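Local coordinates for periplasmic binding protein (Veillonella parvula, PDB 4LJS), which probably captures a small ligand, perhaps a chelated metal such as a siderophore or heme-like compound, and delivers it to an ABC importer, at residues Val24-Phe29 with Ser38-Val43; Phe249-Asp254 with His285-Leu290. One frame throughout, in Å; residues are numbered along the deposited sequence.

Contact 1. Residues Val24-Phe29 with Ser38-Val43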
loop_
_atom_site.group_PDB
_atom_site.type_symbol
_atom_site.label_atom_id
_atom_site.label_comp_id
_atom_site.label_asym_id
_atom_site.label_seq_id
_atom_site.Cartn_x
_atom_site.Cartn_y
_atom_site.Cartn_z
ATOM N N VAL A 24 6.682 -6.790 -23.754
ATOM C CA VAL A 24 5.861 -7.082 -22.591
ATOM C C VAL A 24 4.476 -6.470 -22.744
ATOM O O VAL A 24 4.331 -5.265 -22.937
ATOM C CB VAL A 24 6.518 -6.552 -21.295
ATOM C CG1 VAL A 24 5.515 -6.513 -20.156
ATOM C CG2 VAL A 24 7.727 -7.400 -20.932
ATOM N N THR A 25 3.460 -7.318 -22.666
ATOM C CA THR A 25 2.080 -6.869 -22.725
ATOM C C THR A 25 1.469 -6.904 -21.325
ATOM O O THR A 25 1.490 -7.929 -20.654
ATOM C CB THR A 25 1.265 -7.743 -23.690
ATOM O OG1 THR A 25 1.554 -7.353 -25.037
ATOM C CG2 THR A 25 -0.217 -7.581 -23.438
ATOM N N ILE A 26 0.943 -5.770 -20.886
ATOM C CA ILE A 26 0.393 -5.644 -19.545
ATOM C C ILE A 26 -1.084 -5.274 -19.609
ATOM O O ILE A 26 -1.486 -4.438 -20.423
ATOM C CB ILE A 26 1.146 -4.553 -18.743
ATOM C CG1 ILE A 26 2.584 -4.993 -18.447
ATOM C CG2 ILE A 26 0.404 -4.206 -17.446
ATOM C CD1 ILE A 26 2.677 -6.272 -17.629
ATOM N N GLU A 27 -1.888 -5.903 -18.757
ATOM C CA GLU A 27 -3.280 -5.511 -18.587
ATOM C C GLU A 27 -3.493 -4.665 -17.326
ATOM O O GLU A 27 -3.091 -5.044 -16.223
ATOM C CB GLU A 27 -4.190 -6.739 -18.539
ATOM C CG GLU A 27 -5.630 -6.405 -18.168
ATOM C CD GLU A 27 -6.506 -7.633 -18.061
ATOM O OE1 GLU A 27 -6.587 -8.210 -16.956
ATOM O OE2 GLU A 27 -7.113 -8.019 -19.080
ATOM N N SER A 28 -4.141 -3.519 -17.502
ATOM C CA SER A 28 -4.507 -2.651 -16.390
ATOM C C SER A 28 -5.965 -2.254 -16.591
ATOM O O SER A 28 -6.614 -2.742 -17.521
ATOM C CB SER A 28 -3.595 -1.424 -16.351
ATOM O OG SER A 28 -3.668 -0.741 -15.106
ATOM N N PHE A 29 -6.488 -1.391 -15.725
ATOM C CA PHE A 29 -7.903 -1.015 -15.787
ATOM C C PHE A 29 -8.089 0.478 -15.550
ATOM O O PHE A 29 -7.427 1.064 -14.699
ATOM C CB PHE A 29 -8.718 -1.765 -14.724
ATOM C CG PHE A 29 -8.584 -3.255 -14.792
ATOM C CD1 PHE A 29 -7.485 -3.892 -14.229
ATOM C CD2 PHE A 29 -9.565 -4.024 -15.412
ATOM C CE1 PHE A 29 -7.357 -5.269 -14.295
ATOM C CE2 PHE A 29 -9.446 -5.398 -15.480
ATOM C CZ PHE A 29 -8.338 -6.023 -14.918
ATOM N N SER A 38 -1.457 -2.535 -22.716
ATOM C CA SER A 38 -0.300 -1.727 -23.060
ATOM C C SER A 38 0.872 -2.629 -23.394
ATOM O O SER A 38 1.098 -3.640 -22.724
ATOM C CB SER A 38 0.072 -0.816 -21.892
ATOM O OG SER A 38 -1.044 -0.038 -21.508
ATOM N N THR A 39 1.612 -2.265 -24.434
ATOM C CA THR A 39 2.776 -3.036 -24.843
ATOM C C THR A 39 4.058 -2.237 -24.653
ATOM O O THR A 39 4.158 -1.089 -25.080
ATOM C CB THR A 39 2.659 -3.509 -26.302
ATOM O OG1 THR A 39 1.582 -4.445 -26.410
ATOM C CG2 THR A 39 3.942 -4.182 -26.746
ATOM N N TYR A 40 5.031 -2.857 -23.999
ATOM C CA TYR A 40 6.306 -2.219 -23.708
ATOM C C TYR A 40 7.429 -2.897 -24.488
ATOM O O TYR A 40 7.660 -4.094 -24.323
ATOM C CB TYR A 40 6.596 -2.314 -22.213
ATOM C CG TYR A 40 5.578 -1.624 -21.342
ATOM C CD1 TYR A 40 4.368 -2.239 -21.023
ATOM C CD2 TYR A 40 5.830 -0.358 -20.820
ATOM C CE1 TYR A 40 3.433 -1.603 -20.215
ATOM C CE2 TYR A 40 4.905 0.282 -20.015
ATOM C CZ TYR A 40 3.710 -0.338 -19.720
ATOM O OH TYR A 40 2.793 0.307 -18.921
ATOM N N THR A 41 8.122 -2.137 -25.336
ATOM C CA THR A 41 9.241 -2.683 -26.106
ATOM C C THR A 41 10.598 -2.350 -25.478
ATOM O O THR A 41 11.637 -2.834 -25.927
ATOM C CB THR A 41 9.231 -2.187 -27.567
ATOM O OG1 THR A 41 9.202 -0.752 -27.586
ATOM C CG2 THR A 41 8.021 -2.736 -28.312
ATOM N N ALA A 42 10.580 -1.519 -24.441
ATOM C CA ALA A 42 11.797 -1.142 -23.735
ATOM C C ALA A 42 11.446 -0.702 -22.319
ATOM O O ALA A 42 10.328 -0.256 -22.055
ATOM C CB ALA A 42 12.530 -0.028 -24.484
ATOM N N VAL A 43 12.399 -0.838 -21.404
ATOM C CA VAL A 43 12.213 -0.372 -20.033
ATOM C C VAL A 43 12.044 1.148 -20.059
ATOM O O VAL A 43 12.849 1.846 -20.662
ATOM C CB VAL A 43 13.420 -0.765 -19.145
ATOM C CG1 VAL A 43 13.252 -0.231 -17.736
ATOM C CG2 VAL A 43 13.600 -2.281 -19.127
HETATM O O HOH W 1 -1.985 -1.837 -19.678
#
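The Tyr40 ring meets the strand of Val24 and Ile26 in two ways. At its edge, and in its plane, lies the carbonyl O of Val24, 3.6 Å from Tyr40 CD1. Ile26 comes to the ring at a slant, with Ile26 CG1 3.9 Å from Tyr40 CE1. Tyr40 CG stands beside its own backbone N (chi1 -61°), which keeps the ring alongside the partner strand. Val24 adds a looser apolar contact through its CB to the CB of Tyr40.

The backbones form an antiparallel ladder. Val24 and Tyr40 are a hydrogen-bonded pair: Val24 N donates to Tyr40 O, and Tyr40 N returns a bond of 2.7 Å to Val24 O. Ile26 and Ser38 are the next such pair: Ile26 N donates to Ser38 O at 2.8 Å, and Ser38 N returns a bond to Ile26 O. Between them sits the non-hydrogen-bonded pair Thr25 and Thr39. Their hydroxyls lie on the sheet face away from Tyr40 and share a hydrogen bond, Thr25 OG1 to Thr39 OG1, at 3.2 Å. Each OG1 sits beside its own backbone N, and the two side chains slant across each other.

Ile26 O takes two donors, Ser38 N and a water. The same water accepts a hydrogen bond from Ser38 OG at 2.7 Å, and so links the serine side chain to the facing strand.

This is a beta hairpin of strands 19-29 and 34-40. The face with Val24, Ile26, Ser38 and Tyr40 is turned to the rest of the fold. Ile26 and Tyr40 touch Ile164 of helix 151-164, and Val24 and Ile26 touch Arg163. Ile26 also meets Tyr137 of strand 135-138, while Ser38 and Tyr40 meet Asn135.

Contact 2. Residues Phe249-Asp254 with His285-Leu290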
loop_
_atom_site.group_PDB
_atom_site.type_symbol
_atom_site.label_atom_id
_atom_site.label_comp_id
_atom_site.label_asym_id
_atom_site.label_seq_id
_atom_site.Cartn_x
_atom_site.Cartn_y
_atom_site.Cartn_z
ATOM N N PHE A 249 -6.279 -3.358 15.872
ATOM C CA PHE A 249 -5.352 -2.609 15.038
ATOM C C PHE A 249 -5.901 -1.216 14.771
ATOM O O PHE A 249 -7.001 -1.059 14.233
ATOM C CB PHE A 249 -5.046 -3.369 13.753
ATOM C CG PHE A 249 -4.305 -4.651 13.992
ATOM C CD1 PHE A 249 -2.935 -4.640 14.230
ATOM C CD2 PHE A 249 -4.975 -5.859 14.031
ATOM C CE1 PHE A 249 -2.248 -5.806 14.470
ATOM C CE2 PHE A 249 -4.291 -7.037 14.264
ATOM C CZ PHE A 249 -2.924 -7.011 14.485
ATOM N N LEU A 250 -5.140 -0.214 15.192
ATOM C CA LEU A 250 -5.491 1.183 14.954
ATOM C C LEU A 250 -4.829 1.678 13.674
ATOM O O LEU A 250 -3.618 1.915 13.637
ATOM C CB LEU A 250 -5.052 2.057 16.129
ATOM C CG LEU A 250 -5.747 1.834 17.474
ATOM C CD1 LEU A 250 -5.278 2.875 18.483
ATOM C CD2 LEU A 250 -7.261 1.877 17.320
ATOM N N ILE A 251 -5.628 1.828 12.627
ATOM C CA ILE A 251 -5.126 2.302 11.345
ATOM C C ILE A 251 -4.955 3.821 11.351
ATOM O O ILE A 251 -5.864 4.554 11.738
ATOM C CB ILE A 251 -6.038 1.839 10.196
ATOM C CG1 ILE A 251 -6.030 0.307 10.128
ATOM C CG2 ILE A 251 -5.592 2.438 8.869
ATOM C CD1 ILE A 251 -7.048 -0.282 9.185
ATOM N N VAL A 252 -3.775 4.286 10.945
ATOM C CA VAL A 252 -3.472 5.715 10.975
ATOM C C VAL A 252 -3.016 6.210 9.616
ATOM O O VAL A 252 -2.091 5.646 9.025
ATOM C CB VAL A 252 -2.351 6.046 11.974
ATOM C CG1 VAL A 252 -2.272 7.567 12.196
ATOM C CG2 VAL A 252 -2.571 5.314 13.281
ATOM N N SER A 253 -3.653 7.272 9.134
ATOM C CA SER A 253 -3.295 7.857 7.850
ATOM C C SER A 253 -2.082 8.767 7.976
ATOM O O SER A 253 -1.710 9.170 9.079
ATOM C CB SER A 253 -4.465 8.656 7.280
ATOM O OG SER A 253 -4.769 9.754 8.116
ATOM N N ASP A 254 -1.463 9.111 6.867
ATOM C CA ASP A 254 -0.264 9.912 6.996
ATOM C C ASP A 254 -0.358 11.322 7.640
ATOM O O ASP A 254 0.440 11.595 8.497
ATOM C CB ASP A 254 0.710 9.804 5.797
ATOM C CG ASP A 254 0.058 10.001 4.452
ATOM O OD1 ASP A 254 -1.118 10.358 4.366
ATOM O OD2 ASP A 254 0.763 9.822 3.466
ATOM N N HIS A 285 -2.466 -1.973 18.676
ATOM C CA HIS A 285 -1.271 -1.582 17.942
ATOM C C HIS A 285 -1.580 -0.670 16.765
ATOM O O HIS A 285 -2.632 -0.790 16.130
ATOM C CB HIS A 285 -0.538 -2.825 17.438
ATOM C CG HIS A 285 -0.483 -3.935 18.440
ATOM N ND1 HIS A 285 0.462 -3.987 19.442
ATOM C CD2 HIS A 285 -1.258 -5.036 18.595
ATOM C CE1 HIS A 285 0.266 -5.071 20.171
ATOM N NE2 HIS A 285 -0.771 -5.724 19.678
ATOM N N PHE A 286 -0.642 0.230 16.478
ATOM C CA PHE A 286 -0.738 1.109 15.322
ATOM C C PHE A 286 -0.494 0.330 14.034
ATOM O O PHE A 286 0.372 -0.540 13.980
ATOM C CB PHE A 286 0.290 2.238 15.432
ATOM C CG PHE A 286 -0.115 3.340 16.371
ATOM C CD1 PHE A 286 -1.352 3.954 16.247
ATOM C CD2 PHE A 286 0.745 3.763 17.378
ATOM C CE1 PHE A 286 -1.726 4.983 17.104
ATOM C CE2 PHE A 286 0.379 4.788 18.240
ATOM C CZ PHE A 286 -0.861 5.398 18.105
ATOM N N LEU A 287 -1.263 0.650 12.999
ATOM C CA LEU A 287 -1.088 0.044 11.687
ATOM C C LEU A 287 -1.178 1.148 10.632
ATOM O O LEU A 287 -2.247 1.720 10.412
ATOM C CB LEU A 287 -2.151 -1.037 11.456
ATOM C CG LEU A 287 -2.174 -1.816 10.133
ATOM C CD1 LEU A 287 -0.844 -2.504 9.852
ATOM C CD2 LEU A 287 -3.314 -2.839 10.139
ATOM N N PRO A 288 -0.045 1.475 9.993
ATOM C CA PRO A 288 -0.049 2.581 9.028
ATOM C C PRO A 288 -0.932 2.293 7.817
ATOM O O PRO A 288 -0.856 1.211 7.226
ATOM C CB PRO A 288 1.428 2.715 8.621
ATOM C CG PRO A 288 2.074 1.425 9.026
ATOM C CD PRO A 288 1.301 0.916 10.206
ATOM N N LEU A 289 -1.781 3.264 7.483
ATOM C CA LEU A 289 -2.653 3.194 6.320
ATOM C C LEU A 289 -1.851 2.919 5.051
ATOM O O LEU A 289 -2.271 2.133 4.196
ATOM C CB LEU A 289 -3.446 4.501 6.175
ATOM C CG LEU A 289 -4.547 4.559 5.112
ATOM C CD1 LEU A 289 -5.569 3.445 5.320
ATOM C CD2 LEU A 289 -5.239 5.920 5.124
ATOM N N LEU A 290 -0.681 3.545 4.943
ATOM C CA LEU A 290 0.166 3.369 3.759
ATOM C C LEU A 290 0.614 1.915 3.561
ATOM O O LEU A 290 1.137 1.560 2.508
ATOM C CB LEU A 290 1.376 4.329 3.793
ATOM C CG LEU A 290 2.445 4.220 4.898
ATOM C CD1 LEU A 290 3.402 3.058 4.658
ATOM C CD2 LEU A 290 3.245 5.529 5.042
HETATM O O HOH W 2 0.172 5.796 7.062
#
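Four backbone hydrogen bonds join Leu250 and Val252 to His285, Leu287 and Leu289. Leu250 N donates to His285 O at 2.7 Å, and Leu250 O accepts from Leu287 N. Val252 repeats the pattern: its N donates to Leu287 O, and its O accepts from Leu289 N at 2.9 Å. Val252 O has a second donor, a water 3.0 Å away that also accepts from Leu290 N. Leu287 O gains a CA-H...O contact from Ile251 CA at 3.1 Å. On the other edge of the strand, Phe249 makes backbone hydrogen bonds with Leu198 and Ile200, and Ile251 with Ile200.

Side chains pack on both faces. Val252 CG2 lies 3.5 Å from Phe286 CD1, meeting the ring at a slant. On the other face Leu287 CD2 reaches Phe249 CB and Ile251 CG1. With its CG anti to the backbone N (chi1 180°), Leu287 lies side by side with Ile251, pointing the same way. Ile251 CG2 then meets Leu289 CD1 at 3.7 Å, the two side chains crossing near a right angle.

Helix 260-268 packs on Leu250 and Phe286, and helix 299-310 on Leu287. Parallel strands between helices are typical of the alpha/beta lobes of periplasmic binding proteins.

In the fold
The chain first closes contact 1, a local hairpin in which strand 34-40 turns back on strand 19-29. It then builds the parallel sheet of strands 47-50, 67-71, 110-113 and 135-138. Helices 151-164 and 168-188 follow and lead to a second, mixed sheet. There contact 2 closes a longer loop, pairing strand 247-252 directly with strand 284-288 after the chain has passed through helices 260-268 and 277-280. The two contacts come in series and neither nest nor cross. The centres of contact 1 and contact 2 are about 33 Å apart, on opposite sides of the chain's centre. Contact 1 ties the N-terminal hairpin together, and contact 2 joins two strands of the later sheet.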